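Local coordinates for protein NDP-rhamnosyltransferase (Saccharopolyspora spinosa, PDB 3UYK) that belongs to the sugar transferases of the GT-B fold, with two Rossmann-like domains facing each other, at residues 282-287 / 303-308; 310-315 / 332-337. One frame throughout, in Å; residues are numbered along the deposited sequence.

Contact 1: residues 282-287 / 303-308; sequences LFLRTC and TRLGIP
Leu305 reaches across to Arg285 and lays one methyl, CD2, over a face of the guanidinium. CD2 sits 3.2 Å above that plane, toward the rim of the group, and comes within 3.5 Å of Arg285 NE. The two side chains cross at about a right angle: the arginine runs extended from CG to NE, then turns at chi4 (80°), which swings the flat group broadside to the methyl. The other branch, Leu305 CD1, packs at 3.9 Å from Leu284 CB. Two residues further on, Ile307 uses its CG1 arm, directed by a chi1 of -52° that puts CG1 opposite the carbonyl carbon. Ile307 CD1 rests 3.5 Å from Cys287 O, and Ile307 CG1 lies 3.9 Å from Leu284 O, the carbonyl that accepts Cys287 N in the turn. Gly306, with positive phi, closes helix 296-304 in a Schellman motif between Leu305 and Ile307. Within the facing loop Phe283 O takes two donors, Thr286 OG1 and Thr286 N. No hydrogen bond joins the segments, so van der Waals packing of the Leu305 and Ile307 methyls carries the contact, against carbon, a guanidinium face and two carbonyl oxygens, while Arg285 NH2 forms a salt bridge with Glu31 of the second subunit.

Contact 2: residues 310-315 / 332-337; sequences LVLPQY and ICLPDE
Val311 and Cys333 pair as parallel neighbours at the edge of a Rossmann-like sheet, where a beta-alpha-beta crossover through helix 318-327 joins strand 309-311 to the outermost strand, 331-333. Two backbone hydrogen bonds hold the strands: Val311 N gives to Ile332 O at 2.9 Å, and Val311 O takes Leu334 N at 3.0 Å, both close to straight, with N-H...O angles of 167° and 163°. A CA-H...O contact from Leu310 CA to Ile332 O, 3.4 Å, adds a second approach to that carbonyl. Apolar packing divides between the faces. On the face of Leu310 and Ile332, the leucine has CG anti to its own N (chi1 -179°), and Leu310 CD1 reaches over the partner strand to lie 3.8 Å from Ile332 CB and 3.9 Å from Leu334 CG; helix 343-354 covers Leu310 through Phe346 and Ile350. On the face of Val311 and Cys333, Ala322 of helix 318-327 touches both. Beyond the strands the two segments separate, and Gln340 NE2 spans them by bonding to Pro313 O and Leu334 O. Here the ring of Pro313 takes over the packing, Pro313 CG 4.2 Å from Cys333 SG and Pro313 CD 3.4 Å from Leu334 O.

In the fold
Contacts 1 and 2 follow one another in the C-terminal domain, with centres about 19 Å apart: 303-308 closes helix 296-304 and leads into strand 309-311, on which 310-315 begins. Both are largely buried, yet contact 1 has an exposed arginine at the dimer interface, whereas no other chain of the assembly touches contact 2. Their chemistry follows their place. Loop 282-287 meets a helix end without any hydrogen bond between them, through side chains set against side chains and backbone carbonyls, while two adjacent strands in contact 2 share backbone hydrogen bonds with apolar packing on both faces. Strand 289-292, next to 309-311 in the sheet, serves both, bonding to Pro308 of contact 1 and to Leu310 and Leu312 of contact 2.

Contact 1: residues 282-287 / 303-308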
ATOM      1  N   LEU A 282      14.061  -6.476  -3.183  1.00 21.54           N
ATOM      2  CA  LEU A 282      15.025  -6.031  -2.124  1.00 18.69           C
ATOM      3  C   LEU A 282      16.471  -6.537  -2.281  1.00 21.43           C
ATOM      4  O   LEU A 282      17.396  -5.882  -1.768  1.00 21.99           O
ATOM      5  CB  LEU A 282      14.514  -6.399  -0.714  1.00 19.06           C
ATOM      6  CG  LEU A 282      13.182  -5.718  -0.387  1.00 22.26           C
ATOM      7  CD1 LEU A 282      12.673  -6.192   0.977  1.00 23.98           C
ATOM      8  CD2 LEU A 282      13.338  -4.228  -0.304  1.00 24.06           C
ATOM      9  N   PHE A 283      16.705  -7.592  -3.073  1.00 16.26           N
ATOM     10  CA  PHE A 283      18.020  -8.159  -3.194  1.00 16.66           C
ATOM     11  C   PHE A 283      18.369  -8.536  -4.619  1.00 17.76           C
ATOM     12  O   PHE A 283      19.502  -8.990  -4.875  1.00 16.50           O
ATOM     13  CB  PHE A 283      18.133  -9.441  -2.317  1.00 16.13           C
ATOM     14  CG  PHE A 283      17.159 -10.580  -2.737  1.00 14.10           C
ATOM     15  CD1 PHE A 283      17.525 -11.489  -3.731  1.00 15.16           C
ATOM     16  CD2 PHE A 283      15.954 -10.799  -2.082  1.00 13.85           C
ATOM     17  CE1 PHE A 283      16.706 -12.573  -4.079  1.00 14.26           C
ATOM     18  CE2 PHE A 283      15.097 -11.870  -2.438  1.00 12.89           C
ATOM     19  CZ  PHE A 283      15.485 -12.779  -3.445  1.00 15.25           C
ATOM     20  N   LEU A 284      17.426  -8.400  -5.557  1.00 16.43           N
ATOM     21  CA  LEU A 284      17.675  -8.992  -6.872  1.00 18.39           C
ATOM     22  C   LEU A 284      18.828  -8.282  -7.636  1.00 18.82           C
ATOM     23  O   LEU A 284      19.507  -8.933  -8.382  1.00 17.80           O
ATOM     24  CB  LEU A 284      16.369  -9.116  -7.667  1.00 20.44           C
ATOM     25  CG  LEU A 284      16.388 -10.209  -8.753  1.00 20.81           C
ATOM     26  CD1 LEU A 284      16.426 -11.667  -8.208  1.00 18.55           C
ATOM     27  CD2 LEU A 284      15.109 -10.023  -9.628  1.00 20.56           C
ATOM     28  N   ARG A 285      19.135  -7.011  -7.328  1.00 16.87           N
ATOM     29  CA  ARG A 285      20.308  -6.361  -7.892  1.00 18.46           C
ATOM     30  C   ARG A 285      21.649  -7.061  -7.558  1.00 20.55           C
ATOM     31  O   ARG A 285      22.652  -6.923  -8.308  1.00 21.86           O
ATOM     32  CB  ARG A 285      20.383  -4.902  -7.398  1.00 21.70           C
ATOM     33  CG  ARG A 285      19.344  -4.026  -8.087  1.00 30.54           C
ATOM     34  CD  ARG A 285      19.477  -2.613  -7.496  1.00 36.16           C
ATOM     35  NE  ARG A 285      18.313  -1.788  -7.806  1.00 37.78           N
ATOM     36  CZ  ARG A 285      17.155  -1.846  -7.152  1.00 41.46           C
ATOM     37  NH1 ARG A 285      16.976  -2.725  -6.170  1.00 38.06           N
ATOM     38  NH2 ARG A 285      16.142  -1.031  -7.511  1.00 41.83           N
ATOM     39  N   THR A 286      21.669  -7.864  -6.508  1.00 16.53           N
ATOM     40  CA  THR A 286      22.925  -8.633  -6.236  1.00 17.63           C
ATOM     41  C   THR A 286      22.998 -10.025  -6.954  1.00 16.91           C
ATOM     42  O   THR A 286      23.948 -10.831  -6.704  1.00 19.22           O
ATOM     43  CB  THR A 286      23.110  -8.960  -4.759  1.00 17.86           C
ATOM     44  OG1 THR A 286      22.109  -9.895  -4.289  1.00 16.35           O
ATOM     45  CG2 THR A 286      23.070  -7.679  -3.954  1.00 19.29           C
ATOM     46  N   CYS A 287      22.046 -10.339  -7.782  1.00 15.30           N
ATOM     47  CA  CYS A 287      22.026 -11.644  -8.461  1.00 14.01           C
ATOM     48  C   CYS A 287      22.407 -11.528  -9.920  1.00 15.21           C
ATOM     49  O   CYS A 287      22.073 -10.528 -10.604  1.00 16.44           O
ATOM     50  CB  CYS A 287      20.614 -12.195  -8.444  1.00 16.05           C
ATOM     51  SG  CYS A 287      20.029 -12.568  -6.744  1.00 17.62           S
ATOM     52  N   THR A 303      13.665  -8.125 -15.180  1.00 11.54           N
ATOM     53  CA  THR A 303      13.858  -7.383 -16.461  1.00 12.64           C
ATOM     54  C   THR A 303      14.141  -5.904 -16.168  1.00 13.26           C
ATOM     55  O   THR A 303      15.154  -5.345 -16.693  1.00 13.12           O
ATOM     56  CB  THR A 303      12.683  -7.550 -17.395  1.00 13.58           C
ATOM     57  OG1 THR A 303      12.639  -8.932 -17.761  1.00 13.32           O
ATOM     58  CG2 THR A 303      13.003  -6.762 -18.708  1.00 13.89           C
ATOM     59  N   ARG A 304      13.330  -5.301 -15.305  1.00 13.40           N
ATOM     60  CA  ARG A 304      13.468  -3.865 -14.944  1.00 15.38           C
ATOM     61  C   ARG A 304      14.855  -3.619 -14.375  1.00 15.99           C
ATOM     62  O   ARG A 304      15.515  -2.555 -14.612  1.00 15.17           O
ATOM     63  CB  ARG A 304      12.303  -3.436 -14.007  1.00 14.95           C
ATOM     64  CG  ARG A 304      12.514  -2.075 -13.337  1.00 19.28           C
ATOM     65  CD  ARG A 304      12.438  -0.910 -14.312  1.00 22.15           C
ATOM     66  NE  ARG A 304      12.743   0.381 -13.588  1.00 24.67           N
ATOM     67  CZ  ARG A 304      13.962   0.890 -13.317  1.00 31.86           C
ATOM     68  NH1 ARG A 304      15.100   0.286 -13.691  1.00 30.96           N
ATOM     69  NH2 ARG A 304      14.053   2.059 -12.647  1.00 27.66           N
ATOM     70  N   LEU A 305      15.372  -4.597 -13.617  1.00 14.69           N
ATOM     71  CA  LEU A 305      16.672  -4.479 -12.992  1.00 15.46           C
ATOM     72  C   LEU A 305      17.872  -4.931 -13.890  1.00 14.02           C
ATOM     73  O   LEU A 305      19.025  -4.892 -13.467  1.00 17.00           O
ATOM     74  CB  LEU A 305      16.594  -5.261 -11.622  1.00 14.93           C
ATOM     75  CG  LEU A 305      15.752  -4.622 -10.514  1.00 17.42           C
ATOM     76  CD1 LEU A 305      15.791  -5.609  -9.312  1.00 17.47           C
ATOM     77  CD2 LEU A 305      16.291  -3.207 -10.228  1.00 24.17           C
ATOM     78  N   GLY A 306      17.612  -5.375 -15.141  1.00 13.73           N
ATOM     79  CA  GLY A 306      18.627  -5.798 -16.088  1.00 13.99           C
ATOM     80  C   GLY A 306      19.249  -7.143 -15.721  1.00 12.56           C
ATOM     81  O   GLY A 306      20.384  -7.393 -16.071  1.00 15.49           O
ATOM     82  N   ILE A 307      18.433  -8.036 -15.142  1.00 13.37           N
ATOM     83  CA  ILE A 307      18.890  -9.355 -14.688  1.00 12.15           C
ATOM     84  C   ILE A 307      18.298 -10.396 -15.659  1.00 11.75           C
ATOM     85  O   ILE A 307      17.092 -10.516 -15.786  1.00 11.44           O
ATOM     86  CB  ILE A 307      18.449  -9.682 -13.244  1.00 11.88           C
ATOM     87  CG1 ILE A 307      18.816  -8.581 -12.249  1.00 13.22           C
ATOM     88  CG2 ILE A 307      19.107 -11.004 -12.773  1.00 12.49           C
ATOM     89  CD1 ILE A 307      20.254  -8.099 -12.326  1.00 14.93           C
ATOM     90  N   PRO A 308      19.165 -11.135 -16.331  1.00 11.51           N
ATOM     91  CA  PRO A 308      18.664 -12.105 -17.293  1.00 10.05           C
ATOM     92  C   PRO A 308      17.991 -13.303 -16.604  1.00 11.31           C
ATOM     93  O   PRO A 308      18.210 -13.556 -15.374  1.00 11.25           O
ATOM     94  CB  PRO A 308      19.903 -12.559 -18.057  1.00 12.03           C
ATOM     95  CG  PRO A 308      21.038 -12.304 -17.160  1.00 11.81           C
ATOM     96  CD  PRO A 308      20.640 -11.080 -16.327  1.00 10.88           C
TER

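Contact 2: residues 310-315 / 332-337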
ATOM      1  N   LEU A 310      16.429 -17.485 -16.753  1.00 10.55           N
ATOM      2  CA  LEU A 310      16.307 -18.763 -17.351  1.00 10.46           C
ATOM      3  C   LEU A 310      14.855 -19.158 -17.041  1.00 10.59           C
ATOM      4  O   LEU A 310      14.499 -19.312 -15.843  1.00 10.39           O
ATOM      5  CB  LEU A 310      17.234 -19.753 -16.585  1.00 12.20           C
ATOM      6  CG  LEU A 310      17.274 -21.198 -17.102  1.00 16.06           C
ATOM      7  CD1 LEU A 310      17.242 -21.513 -18.574  1.00 17.65           C
ATOM      8  CD2 LEU A 310      18.597 -21.817 -16.601  1.00 17.58           C
ATOM      9  N   VAL A 311      14.041 -19.339 -18.061  1.00  9.49           N
ATOM     10  CA  VAL A 311      12.584 -19.443 -17.866  1.00  9.92           C
ATOM     11  C   VAL A 311      12.128 -20.901 -18.107  1.00  9.52           C
ATOM     12  O   VAL A 311      12.529 -21.536 -19.093  1.00 11.39           O
ATOM     13  CB  VAL A 311      11.775 -18.436 -18.745  1.00  9.49           C
ATOM     14  CG1 VAL A 311      10.303 -18.374 -18.190  1.00 10.17           C
ATOM     15  CG2 VAL A 311      12.462 -17.055 -18.597  1.00 11.18           C
ATOM     16  N   LEU A 312      11.338 -21.450 -17.185  1.00 10.34           N
ATOM     17  CA  LEU A 312      10.791 -22.771 -17.323  1.00 10.79           C
ATOM     18  C   LEU A 312       9.276 -22.571 -17.422  1.00  9.53           C
ATOM     19  O   LEU A 312       8.546 -22.779 -16.481  1.00  9.73           O
ATOM     20  CB  LEU A 312      11.139 -23.614 -16.057  1.00 11.92           C
ATOM     21  CG  LEU A 312      12.585 -24.079 -15.869  1.00 17.69           C
ATOM     22  CD1 LEU A 312      13.506 -22.911 -15.506  1.00 17.43           C
ATOM     23  CD2 LEU A 312      12.507 -25.073 -14.675  1.00 17.88           C
ATOM     24  N   PRO A 313       8.764 -22.171 -18.601  1.00  9.79           N
ATOM     25  CA  PRO A 313       7.333 -21.862 -18.663  1.00 10.38           C
ATOM     26  C   PRO A 313       6.460 -23.103 -18.399  1.00 10.28           C
ATOM     27  O   PRO A 313       6.869 -24.252 -18.717  1.00 10.39           O
ATOM     28  CB  PRO A 313       7.118 -21.496 -20.150  1.00 10.78           C
ATOM     29  CG  PRO A 313       8.311 -22.200 -20.912  1.00 10.45           C
ATOM     30  CD  PRO A 313       9.457 -22.009 -19.912  1.00  9.86           C
ATOM     31  N   GLN A 314       5.304 -22.838 -17.825  1.00 11.34           N
ATOM     32  CA  GLN A 314       4.333 -23.877 -17.446  1.00 10.95           C
ATOM     33  C   GLN A 314       2.948 -23.791 -18.039  1.00 11.88           C
ATOM     34  O   GLN A 314       2.389 -24.809 -18.475  1.00 10.76           O
ATOM     35  CB  GLN A 314       4.239 -23.952 -15.913  1.00 10.99           C
ATOM     36  CG  GLN A 314       5.554 -24.122 -15.123  1.00  9.87           C
ATOM     37  CD  GLN A 314       6.334 -25.433 -15.455  1.00  9.70           C
ATOM     38  OE1 GLN A 314       7.591 -25.424 -15.561  1.00 11.47           O
ATOM     39  NE2 GLN A 314       5.620 -26.481 -15.680  1.00  7.33           N
ATOM     40  N   TYR A 315       2.343 -22.604 -18.002  1.00 10.97           N
ATOM     41  CA  TYR A 315       0.981 -22.479 -18.387  1.00 11.67           C
ATOM     42  C   TYR A 315       0.689 -21.023 -18.886  1.00 10.80           C
ATOM     43  O   TYR A 315       1.558 -20.062 -18.761  1.00  9.69           O
ATOM     44  CB  TYR A 315       0.057 -22.918 -17.224  1.00 12.46           C
ATOM     45  CG  TYR A 315       0.156 -22.224 -15.873  1.00 15.87           C
ATOM     46  CD1 TYR A 315       0.504 -20.911 -15.693  1.00 15.62           C
ATOM     47  CD2 TYR A 315      -0.251 -22.923 -14.728  1.00 20.87           C
ATOM     48  CE1 TYR A 315       0.539 -20.300 -14.424  1.00 16.79           C
ATOM     49  CE2 TYR A 315      -0.295 -22.312 -13.471  1.00 22.51           C
ATOM     50  CZ  TYR A 315       0.121 -21.012 -13.320  1.00 23.74           C
ATOM     51  OH  TYR A 315       0.090 -20.398 -12.079  1.00 23.32           O
ATOM     52  N   ILE A 332      17.339 -17.490 -21.324  1.00  9.85           N
ATOM     53  CA  ILE A 332      17.176 -18.773 -22.119  1.00 11.14           C
ATOM     54  C   ILE A 332      15.870 -19.370 -21.747  1.00  9.45           C
ATOM     55  O   ILE A 332      15.446 -19.308 -20.575  1.00 10.42           O
ATOM     56  CB  ILE A 332      18.319 -19.739 -21.756  1.00 12.60           C
ATOM     57  CG1 ILE A 332      19.666 -19.107 -22.287  1.00 13.03           C
ATOM     58  CG2 ILE A 332      18.107 -21.110 -22.417  1.00 13.90           C
ATOM     59  CD1 ILE A 332      20.924 -19.921 -21.990  1.00 16.27           C
ATOM     60  N   CYS A 333      15.216 -19.997 -22.725  1.00  9.92           N
ATOM     61  CA  CYS A 333      13.937 -20.658 -22.464  1.00 11.21           C
ATOM     62  C   CYS A 333      14.132 -22.201 -22.481  1.00 11.15           C
ATOM     63  O   CYS A 333      14.822 -22.703 -23.409  1.00 12.28           O
ATOM     64  CB  CYS A 333      12.944 -20.275 -23.582  1.00 14.35           C
ATOM     65  SG  CYS A 333      11.427 -21.306 -23.529  1.00 16.05           S
ATOM     66  N   LEU A 334      13.709 -22.908 -21.443  1.00 11.64           N
ATOM     67  CA  LEU A 334      13.551 -24.390 -21.583  1.00 10.04           C
ATOM     68  C   LEU A 334      12.076 -24.746 -21.869  1.00 11.41           C
ATOM     69  O   LEU A 334      11.252 -24.635 -21.016  1.00 11.82           O
ATOM     70  CB  LEU A 334      14.015 -25.085 -20.263  1.00 11.21           C
ATOM     71  CG  LEU A 334      15.459 -24.758 -19.865  1.00 12.42           C
ATOM     72  CD1 LEU A 334      15.814 -25.428 -18.536  1.00 12.60           C
ATOM     73  CD2 LEU A 334      16.453 -25.171 -20.949  1.00 14.77           C
ATOM     74  N   PRO A 335      11.757 -25.095 -23.126  1.00 10.81           N
ATOM     75  CA  PRO A 335      10.372 -24.773 -23.568  1.00 12.04           C
ATOM     76  C   PRO A 335       9.324 -25.842 -23.232  1.00 11.60           C
ATOM     77  O   PRO A 335       8.159 -25.600 -23.409  1.00 12.09           O
ATOM     78  CB  PRO A 335      10.495 -24.683 -25.079  1.00 11.76           C
ATOM     79  CG  PRO A 335      11.680 -25.527 -25.450  1.00 13.09           C
ATOM     80  CD  PRO A 335      12.664 -25.228 -24.306  1.00 12.47           C
ATOM     81  N   ASP A 336       9.775 -26.987 -22.787  1.00 12.18           N
ATOM     82  CA  ASP A 336       8.841 -28.137 -22.610  1.00 11.97           C
ATOM     83  C   ASP A 336       9.490 -29.088 -21.562  1.00 11.11           C
ATOM     84  O   ASP A 336      10.559 -28.787 -20.990  1.00 10.73           O
ATOM     85  CB  ASP A 336       8.563 -28.837 -23.935  1.00 12.70           C
ATOM     86  CG  ASP A 336       9.843 -29.229 -24.654  1.00 15.04           C
ATOM     87  OD1 ASP A 336      10.850 -29.492 -23.999  1.00 14.48           O
ATOM     88  OD2 ASP A 336       9.802 -29.342 -25.878  1.00 17.97           O
ATOM     89  N   GLU A 337       8.803 -30.203 -21.258  1.00 10.55           N
ATOM     90  CA  GLU A 337       9.221 -30.989 -20.127  1.00 11.62           C
ATOM     91  C   GLU A 337      10.533 -31.728 -20.461  1.00 11.39           C
ATOM     92  O   GLU A 337      11.341 -31.890 -19.566  1.00 11.42           O
ATOM     93  CB  GLU A 337       8.122 -31.998 -19.754  1.00 10.86           C
ATOM     94  CG  GLU A 337       8.465 -32.647 -18.423  1.00 13.39           C
ATOM     95  CD  GLU A 337       7.675 -33.906 -18.125  1.00 17.15           C
ATOM     96  OE1 GLU A 337       7.353 -34.622 -19.080  1.00 13.72           O
ATOM     97  OE2 GLU A 337       7.346 -34.107 -16.932  1.00 20.62           O
TER